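Local coordinates for molybdopterin biosynthesis protein MoaB (Sulfolobus tokodaii, PDB 3IWT), which probably binds molybdopterin and takes part in molybdenum cofactor biosynthesis, at residues S15-I23 and I79-G89; I103-F114 and S138-L149. All blocks are in the same frame, centred on the assembly; numbering follows the deposited sequence.

Both contacts belong to one six-stranded mixed sheet, ordered 55-62, 17-23, 84-88, 145-150, 138-142, 109-110, and their centres are about 12 Å apart. Contact 1 (15-23 with 79-89) pairs two parallel central strands; contact 2 (103-114 with 138-149) builds the antiparallel edge. They follow in series along the chain, contact 1 closing before contact 2 opens. Strands 84-88 and 145-150 join them as neighbours: I85 O lies 2.8 Å from Y148 N, a probable hydrogen bond, and K145 reaches the turn at 79-82. The parallel core thus continues directly into a hairpin whose outer side meets other subunits of the six-chain assembly.

Contact 1: S15-I23 and I79-G89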
# COMPACT_ATOMS: atom_id res chain seq x y z
N SER A 15 32.70 11.94 14.90
CA SER A 15 33.09 11.49 13.58
C SER A 15 32.21 10.27 13.31
O SER A 15 32.16 9.36 14.12
CB SER A 15 34.57 11.10 13.57
OG SER A 15 34.98 10.64 12.29
N LEU A 16 31.52 10.27 12.18
CA LEU A 16 30.68 9.13 11.77
C LEU A 16 31.33 8.40 10.60
O LEU A 16 32.11 8.98 9.84
CB LEU A 16 29.28 9.62 11.41
CG LEU A 16 28.45 10.24 12.54
CD1 LEU A 16 27.21 10.92 11.95
CD2 LEU A 16 28.07 9.19 13.61
N ASN A 17 31.01 7.12 10.47
CA ASN A 17 31.52 6.25 9.40
C ASN A 17 30.52 6.11 8.24
O ASN A 17 29.35 5.71 8.43
CB ASN A 17 31.82 4.86 9.94
CG ASN A 17 32.88 4.84 11.03
OD1 ASN A 17 32.79 4.06 11.98
ND2 ASN A 17 33.91 5.62 10.88
N PHE A 18 30.98 6.42 7.03
CA PHE A 18 30.12 6.47 5.84
C PHE A 18 30.58 5.42 4.84
O PHE A 18 31.78 5.17 4.70
CB PHE A 18 30.20 7.85 5.18
CG PHE A 18 29.47 8.93 5.93
CD1 PHE A 18 30.00 9.43 7.10
CD2 PHE A 18 28.24 9.41 5.48
CE1 PHE A 18 29.36 10.43 7.80
CE2 PHE A 18 27.58 10.43 6.19
CZ PHE A 18 28.14 10.92 7.36
N TYR A 19 29.61 4.82 4.15
CA TYR A 19 29.86 3.95 3.01
C TYR A 19 29.23 4.60 1.78
O TYR A 19 28.06 5.00 1.80
CB TYR A 19 29.23 2.58 3.25
CG TYR A 19 29.70 1.49 2.34
CD1 TYR A 19 30.48 0.44 2.84
CD2 TYR A 19 29.36 1.47 1.00
CE1 TYR A 19 30.88 -0.60 2.03
CE2 TYR A 19 29.78 0.46 0.17
CZ TYR A 19 30.54 -0.58 0.70
OH TYR A 19 30.93 -1.61 -0.11
N VAL A 20 30.00 4.69 0.69
CA VAL A 20 29.57 5.44 -0.49
C VAL A 20 29.31 4.48 -1.65
O VAL A 20 30.16 3.65 -1.96
CB VAL A 20 30.61 6.51 -0.92
CG1 VAL A 20 30.13 7.30 -2.15
CG2 VAL A 20 30.90 7.47 0.24
N ILE A 21 28.16 4.61 -2.29
CA ILE A 21 27.82 3.72 -3.41
C ILE A 21 27.51 4.53 -4.66
O ILE A 21 26.62 5.40 -4.66
CB ILE A 21 26.62 2.80 -3.07
CG1 ILE A 21 26.88 1.98 -1.80
CG2 ILE A 21 26.26 1.87 -4.27
CD1 ILE A 21 25.64 1.17 -1.34
N THR A 22 28.23 4.26 -5.74
CA THR A 22 27.96 4.97 -6.99
C THR A 22 27.17 4.04 -7.89
O THR A 22 27.58 2.92 -8.11
CB THR A 22 29.27 5.46 -7.65
OG1 THR A 22 29.84 6.46 -6.81
CG2 THR A 22 29.00 6.05 -9.05
N ILE A 23 26.03 4.53 -8.39
CA ILE A 23 25.16 3.74 -9.27
C ILE A 23 25.22 4.37 -10.67
O ILE A 23 24.60 5.42 -10.93
CB ILE A 23 23.71 3.68 -8.73
CG1 ILE A 23 23.72 3.17 -7.28
CG2 ILE A 23 22.86 2.81 -9.60
CD1 ILE A 23 22.37 3.23 -6.57
N ILE A 79 28.20 -4.35 7.55
CA ILE A 79 29.40 -3.89 8.25
C ILE A 79 28.94 -3.11 9.47
O ILE A 79 28.36 -2.02 9.34
CB ILE A 79 30.25 -3.00 7.35
CG1 ILE A 79 30.70 -3.80 6.11
CG2 ILE A 79 31.49 -2.42 8.12
CD1 ILE A 79 31.24 -2.93 4.96
N ASP A 80 29.20 -3.65 10.66
CA ASP A 80 28.68 -3.05 11.89
C ASP A 80 29.13 -1.61 12.10
O ASP A 80 28.35 -0.79 12.62
CB ASP A 80 29.08 -3.87 13.09
CG ASP A 80 28.38 -5.20 13.15
OD1 ASP A 80 27.43 -5.46 12.38
OD2 ASP A 80 28.79 -5.97 14.00
N GLU A 81 30.35 -1.30 11.70
CA GLU A 81 30.93 0.02 11.88
C GLU A 81 30.28 1.10 11.00
O GLU A 81 30.38 2.28 11.30
CB GLU A 81 32.45 -0.04 11.62
CG GLU A 81 33.23 -0.88 12.65
CD GLU A 81 33.11 -2.42 12.48
OE1 GLU A 81 32.57 -2.93 11.47
OE2 GLU A 81 33.60 -3.16 13.39
N VAL A 82 29.61 0.71 9.93
CA VAL A 82 28.95 1.70 9.06
C VAL A 82 27.83 2.42 9.83
O VAL A 82 26.97 1.77 10.41
CB VAL A 82 28.40 1.07 7.74
CG1 VAL A 82 27.49 2.06 6.99
CG2 VAL A 82 29.56 0.60 6.85
N ASP A 83 27.85 3.75 9.83
CA ASP A 83 26.75 4.54 10.41
C ASP A 83 25.75 5.03 9.37
O ASP A 83 24.53 5.06 9.61
CB ASP A 83 27.30 5.75 11.19
CG ASP A 83 28.23 5.35 12.30
OD1 ASP A 83 27.85 4.47 13.09
OD2 ASP A 83 29.35 5.91 12.40
N VAL A 84 26.26 5.43 8.21
CA VAL A 84 25.45 6.05 7.18
C VAL A 84 25.92 5.51 5.82
O VAL A 84 27.14 5.36 5.57
CB VAL A 84 25.61 7.60 7.17
CG1 VAL A 84 24.70 8.26 6.12
CG2 VAL A 84 25.39 8.22 8.57
N ILE A 85 24.96 5.26 4.94
CA ILE A 85 25.19 4.88 3.56
C ILE A 85 24.66 6.01 2.68
O ILE A 85 23.51 6.43 2.85
CB ILE A 85 24.48 3.56 3.18
CG1 ILE A 85 24.96 2.41 4.07
CG2 ILE A 85 24.68 3.25 1.67
CD1 ILE A 85 24.08 1.12 4.04
N ILE A 86 25.48 6.46 1.74
CA ILE A 86 25.07 7.45 0.76
C ILE A 86 25.30 6.89 -0.64
O ILE A 86 26.41 6.44 -0.99
CB ILE A 86 25.84 8.78 0.92
CG1 ILE A 86 25.67 9.36 2.34
CG2 ILE A 86 25.37 9.82 -0.16
CD1 ILE A 86 26.43 10.69 2.56
N SER A 87 24.25 6.90 -1.45
CA SER A 87 24.40 6.51 -2.84
C SER A 87 24.19 7.70 -3.75
O SER A 87 23.44 8.64 -3.42
CB SER A 87 23.45 5.36 -3.23
OG SER A 87 22.08 5.76 -3.19
N THR A 88 24.83 7.65 -4.91
CA THR A 88 24.61 8.65 -5.94
C THR A 88 24.27 7.95 -7.25
O THR A 88 25.03 7.12 -7.72
CB THR A 88 25.85 9.56 -6.14
OG1 THR A 88 25.68 10.41 -7.31
CG2 THR A 88 27.16 8.78 -6.27
N GLY A 89 23.13 8.34 -7.83
CA GLY A 89 22.67 7.84 -9.12
C GLY A 89 21.34 7.10 -9.11
O GLY A 89 21.01 6.38 -8.15
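N17 and D83 begin the pairing of strands 17-23 and 84-88, which run parallel with their short axes 4.7 Å apart at 19°. N17 O takes two donors, D83 N at 2.8 Å and V84 N at 3.1 Å. The D83 side chain returns the bond: OD2 accepts N17 N on its anti side at 2.8 Å in an almost straight bond (175°). D83 OD1 forms a salt bridge with R177, so both carboxylate oxygens are engaged. From there the ladder alternates between the chains: Y19 N to V84 O, I86 N to Y19 O, I21 N to I86 O, T88 N to I21 O, and I23 N to T88 O.

Apolar contacts divide between the two faces. On that of F18, V84 and I86, the F18 ring lies alongside V84, whose CG2 sits over one ring face in a CH-pi contact 4.3 Å from the centroid; I86 CD1 meets F18 CD2 at 3.7 Å. Helices 40-51 and 154-176 pack here. On the other face Y19 carries its ring to the turn 79-82: with CG anti to the backbone N (chi1 -165°), CE1 meets I79 CD1 at 3.8 Å and CD1 touches V82 CG2. Further along, I21 CD1 reaches I85 CG2 at 3.8 Å, beneath helix 66-77.

Helices on both faces of a parallel pair make this the core of a three-layer alpha/beta/alpha, Rossmann-like sheet, as in the MogA/MoaB family.

Contact 2: I103-F114 and S138-L149; sequences IRKLFDREIEGF and SAGIIGKKIVYL
D108 OD2 is gripped by G143 N at 2.8 Å, from above the carboxylate plane, and by water 2 at 2.6 Å, which also donates to G143 O. The aspartate, just before strand 109-110, thus ties the chain there to the type II' turn 142-145, while its OD1 pairs with K66 of the third subunit. D108 and R109 both face I141 in a classic beta bulge: their N-H groups reach I141 O only weakly, whereas I141 N binds R109 O at 3.0 Å. Water 1 links R104 NH1 to S138 OG, and to E110 OE2 in the conformer given; R104 NH2 also pairs with E112 of the fourth subunit, and S138 OG bonds K136 O.

The F107 ring lies flat on G140, whose CA stands over its centre 3.5 Å from the centroid; R104 CA lies over the opposite face and I142 CD1 at the edge. F114 presses CG on A139 CB at 3.6 Å and takes the edge of Y148 on its face in an offset edge-to-face pair (planes at 62°).

Strand 109-110 thus edges the hairpin 138-149, with helix 154-176 against F114, I141 and Y148, helix 66-77 against I103, L106 and V147, and strand 84-88 beside strand 145-150.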
# COMPACT_ATOMS: atom_id res chain seq x y z
N ILE A 103 15.53 0.33 -3.28
CA ILE A 103 15.98 0.43 -1.89
C ILE A 103 14.96 0.97 -0.91
O ILE A 103 14.95 0.57 0.26
CB ILE A 103 17.32 1.25 -1.83
CG1 ILE A 103 18.38 0.53 -2.66
CG2 ILE A 103 17.77 1.51 -0.37
CD1 ILE A 103 18.74 -0.89 -2.21
N ARG A 104 14.10 1.89 -1.36
CA ARG A 104 13.21 2.58 -0.44
C ARG A 104 12.32 1.62 0.30
O ARG A 104 11.98 1.83 1.46
CB ARG A 104 12.39 3.68 -1.18
CG ARG A 104 11.54 4.53 -0.26
CD ARG A 104 11.02 5.74 -1.02
NE ARG A 104 10.19 5.29 -2.12
CZ ARG A 104 9.67 6.13 -3.02
NH1 ARG A 104 9.90 7.41 -2.95
NH2 ARG A 104 8.91 5.66 -3.98
N LYS A 105 12.00 0.51 -0.36
CA LYS A 105 11.17 -0.53 0.19
C LYS A 105 11.77 -1.19 1.42
O LYS A 105 11.01 -1.70 2.27
CB LYS A 105 10.92 -1.64 -0.87
CG LYS A 105 9.78 -1.34 -1.73
CD LYS A 105 9.51 -2.45 -2.73
CE LYS A 105 9.57 -1.91 -4.17
NZ LYS A 105 10.20 -3.00 -5.08
N LEU A 106 13.10 -1.20 1.49
CA LEU A 106 13.84 -1.86 2.54
C LEU A 106 13.95 -1.07 3.85
O LEU A 106 14.40 -1.61 4.88
CB LEU A 106 15.24 -2.19 2.06
CG LEU A 106 15.30 -2.91 0.71
CD1 LEU A 106 16.77 -3.28 0.52
CD2 LEU A 106 14.40 -4.11 0.58
N PHE A 107 13.59 0.20 3.81
CA PHE A 107 13.68 1.05 4.99
C PHE A 107 12.80 0.49 6.09
O PHE A 107 11.66 0.09 5.84
CB PHE A 107 13.27 2.50 4.65
CG PHE A 107 14.18 3.21 3.66
CD1 PHE A 107 15.51 2.85 3.50
CD2 PHE A 107 13.70 4.32 2.93
CE1 PHE A 107 16.35 3.54 2.61
CE2 PHE A 107 14.57 5.03 2.04
CZ PHE A 107 15.88 4.62 1.89
N ASP A 108 13.32 0.44 7.31
CA ASP A 108 12.46 0.26 8.48
C ASP A 108 11.42 1.42 8.58
O ASP A 108 10.25 1.17 8.78
CB ASP A 108 13.29 0.22 9.76
CG ASP A 108 14.26 -0.97 9.81
OD1 ASP A 108 14.19 -1.87 8.97
OD2 ASP A 108 15.09 -1.00 10.73
N ARG A 109 11.93 2.65 8.43
CA ARG A 109 11.14 3.89 8.40
C ARG A 109 11.71 4.78 7.29
O ARG A 109 12.93 4.96 7.24
CB ARG A 109 11.29 4.64 9.74
CG ARG A 109 10.97 3.80 10.96
CD ARG A 109 10.88 4.64 12.24
NE ARG A 109 12.19 4.84 12.85
CZ ARG A 109 12.41 5.54 13.96
NH1 ARG A 109 11.40 6.17 14.58
NH2 ARG A 109 13.64 5.63 14.44
N GLU A 110 10.86 5.30 6.40
CA GLU A 110 11.31 6.32 5.45
C GLU A 110 11.42 7.63 6.22
O GLU A 110 10.55 7.98 7.03
CB GLU A 110 10.38 6.54 4.21
CG GLU A 110 11.03 7.48 3.10
CD GLU A 110 10.05 8.08 2.04
OE1 GLU A 110 8.89 7.70 2.06
OE2 GLU A 110 10.46 8.96 1.21
N ILE A 111 12.47 8.39 5.95
CA ILE A 111 12.55 9.76 6.47
C ILE A 111 11.80 10.58 5.41
O ILE A 111 12.39 11.10 4.46
CB ILE A 111 14.01 10.24 6.72
CG1 ILE A 111 14.67 9.32 7.76
CG2 ILE A 111 14.03 11.69 7.24
CD1 ILE A 111 16.19 9.37 7.80
N GLU A 112 10.49 10.68 5.61
CA GLU A 112 9.55 11.06 4.58
C GLU A 112 9.88 12.45 4.03
O GLU A 112 9.86 12.67 2.80
CB GLU A 112 8.11 11.02 5.13
CG GLU A 112 7.69 9.64 5.69
CD GLU A 112 6.30 9.62 6.32
OE1 GLU A 112 5.62 10.67 6.38
OE2 GLU A 112 5.86 8.54 6.75
N GLY A 113 10.19 13.37 4.94
CA GLY A 113 10.45 14.76 4.60
C GLY A 113 11.74 15.04 3.85
O GLY A 113 11.91 16.12 3.29
N PHE A 114 12.68 14.10 3.82
CA PHE A 114 13.90 14.34 3.07
C PHE A 114 13.59 14.61 1.59
O PHE A 114 14.21 15.48 1.00
CB PHE A 114 14.93 13.19 3.18
CG PHE A 114 16.20 13.48 2.42
CD1 PHE A 114 17.24 14.21 3.01
CD2 PHE A 114 16.35 13.05 1.11
CE1 PHE A 114 18.38 14.49 2.29
CE2 PHE A 114 17.48 13.34 0.39
CZ PHE A 114 18.49 14.05 0.97
N SER A 138 15.82 10.35 -1.76
CA SER A 138 15.10 9.84 -0.58
C SER A 138 16.09 9.48 0.52
O SER A 138 17.28 9.34 0.26
CB SER A 138 14.29 8.60 -0.97
OG SER A 138 13.29 8.89 -1.92
N ALA A 139 15.58 9.36 1.74
CA ALA A 139 16.37 8.95 2.91
C ALA A 139 15.50 8.01 3.79
O ALA A 139 14.26 8.05 3.74
CB ALA A 139 16.88 10.18 3.73
N GLY A 140 16.18 7.16 4.56
CA GLY A 140 15.53 6.22 5.43
C GLY A 140 16.46 5.66 6.47
O GLY A 140 17.65 6.02 6.55
N ILE A 141 15.91 4.76 7.28
CA ILE A 141 16.59 4.18 8.43
C ILE A 141 16.44 2.66 8.27
O ILE A 141 15.34 2.17 8.00
CB ILE A 141 15.91 4.64 9.77
CG1 ILE A 141 15.98 6.16 9.96
CG2 ILE A 141 16.53 3.92 10.97
CD1 ILE A 141 14.79 6.76 10.73
N ILE A 142 17.56 1.94 8.36
CA ILE A 142 17.55 0.47 8.42
C ILE A 142 18.41 0.05 9.60
O ILE A 142 19.58 0.34 9.62
CB ILE A 142 18.11 -0.19 7.14
CG1 ILE A 142 17.32 0.27 5.93
CG2 ILE A 142 18.05 -1.76 7.28
CD1 ILE A 142 17.87 -0.14 4.59
N GLY A 143 17.83 -0.65 10.56
CA GLY A 143 18.54 -0.96 11.80
C GLY A 143 18.86 0.36 12.47
O GLY A 143 17.98 1.19 12.66
N LYS A 144 20.11 0.56 12.84
CA LYS A 144 20.55 1.79 13.47
C LYS A 144 21.36 2.65 12.50
O LYS A 144 22.11 3.52 12.91
CB LYS A 144 21.41 1.48 14.69
CG LYS A 144 20.71 0.55 15.73
CD LYS A 144 19.37 1.16 16.25
CE LYS A 144 18.77 0.30 17.39
NZ LYS A 144 17.78 -0.68 16.82
N LYS A 145 21.16 2.41 11.21
CA LYS A 145 21.89 3.09 10.14
C LYS A 145 20.96 4.01 9.31
O LYS A 145 19.79 3.73 9.14
CB LYS A 145 22.53 2.06 9.23
CG LYS A 145 23.44 1.04 10.00
CD LYS A 145 24.32 0.28 9.04
CE LYS A 145 24.93 -0.96 9.68
NZ LYS A 145 25.82 -0.67 10.85
N ILE A 146 21.53 5.10 8.81
CA ILE A 146 20.81 6.05 7.98
C ILE A 146 21.24 5.80 6.53
O ILE A 146 22.39 5.44 6.25
CB ILE A 146 21.14 7.51 8.37
CG1 ILE A 146 20.97 7.73 9.89
CG2 ILE A 146 20.30 8.51 7.55
CD1 ILE A 146 19.65 7.19 10.50
N VAL A 147 20.31 5.98 5.61
CA VAL A 147 20.59 5.78 4.20
C VAL A 147 20.09 6.98 3.42
O VAL A 147 18.94 7.38 3.61
CB VAL A 147 19.90 4.50 3.66
CG1 VAL A 147 20.16 4.36 2.15
CG2 VAL A 147 20.33 3.22 4.47
N TYR A 148 20.94 7.56 2.57
CA TYR A 148 20.57 8.67 1.70
C TYR A 148 20.75 8.21 0.26
O TYR A 148 21.84 7.78 -0.12
CB TYR A 148 21.40 9.91 1.96
CG TYR A 148 21.21 10.59 3.31
CD1 TYR A 148 20.20 11.51 3.50
CD2 TYR A 148 22.08 10.32 4.38
CE1 TYR A 148 20.04 12.15 4.74
CE2 TYR A 148 21.91 10.93 5.61
CZ TYR A 148 20.91 11.87 5.79
OH TYR A 148 20.77 12.49 7.02
N LEU A 149 19.68 8.31 -0.52
CA LEU A 149 19.70 7.98 -1.93
C LEU A 149 19.69 9.28 -2.73
O LEU A 149 18.65 9.93 -2.86
CB LEU A 149 18.49 7.12 -2.31
CG LEU A 149 18.18 5.88 -1.46
CD1 LEU A 149 16.87 5.19 -1.97
CD2 LEU A 149 19.40 4.91 -1.44
O HOH W 1 10.77 9.54 -1.41
O HOH W 2 15.32 0.84 12.55
O HOH W 3 12.75 10.58 1.89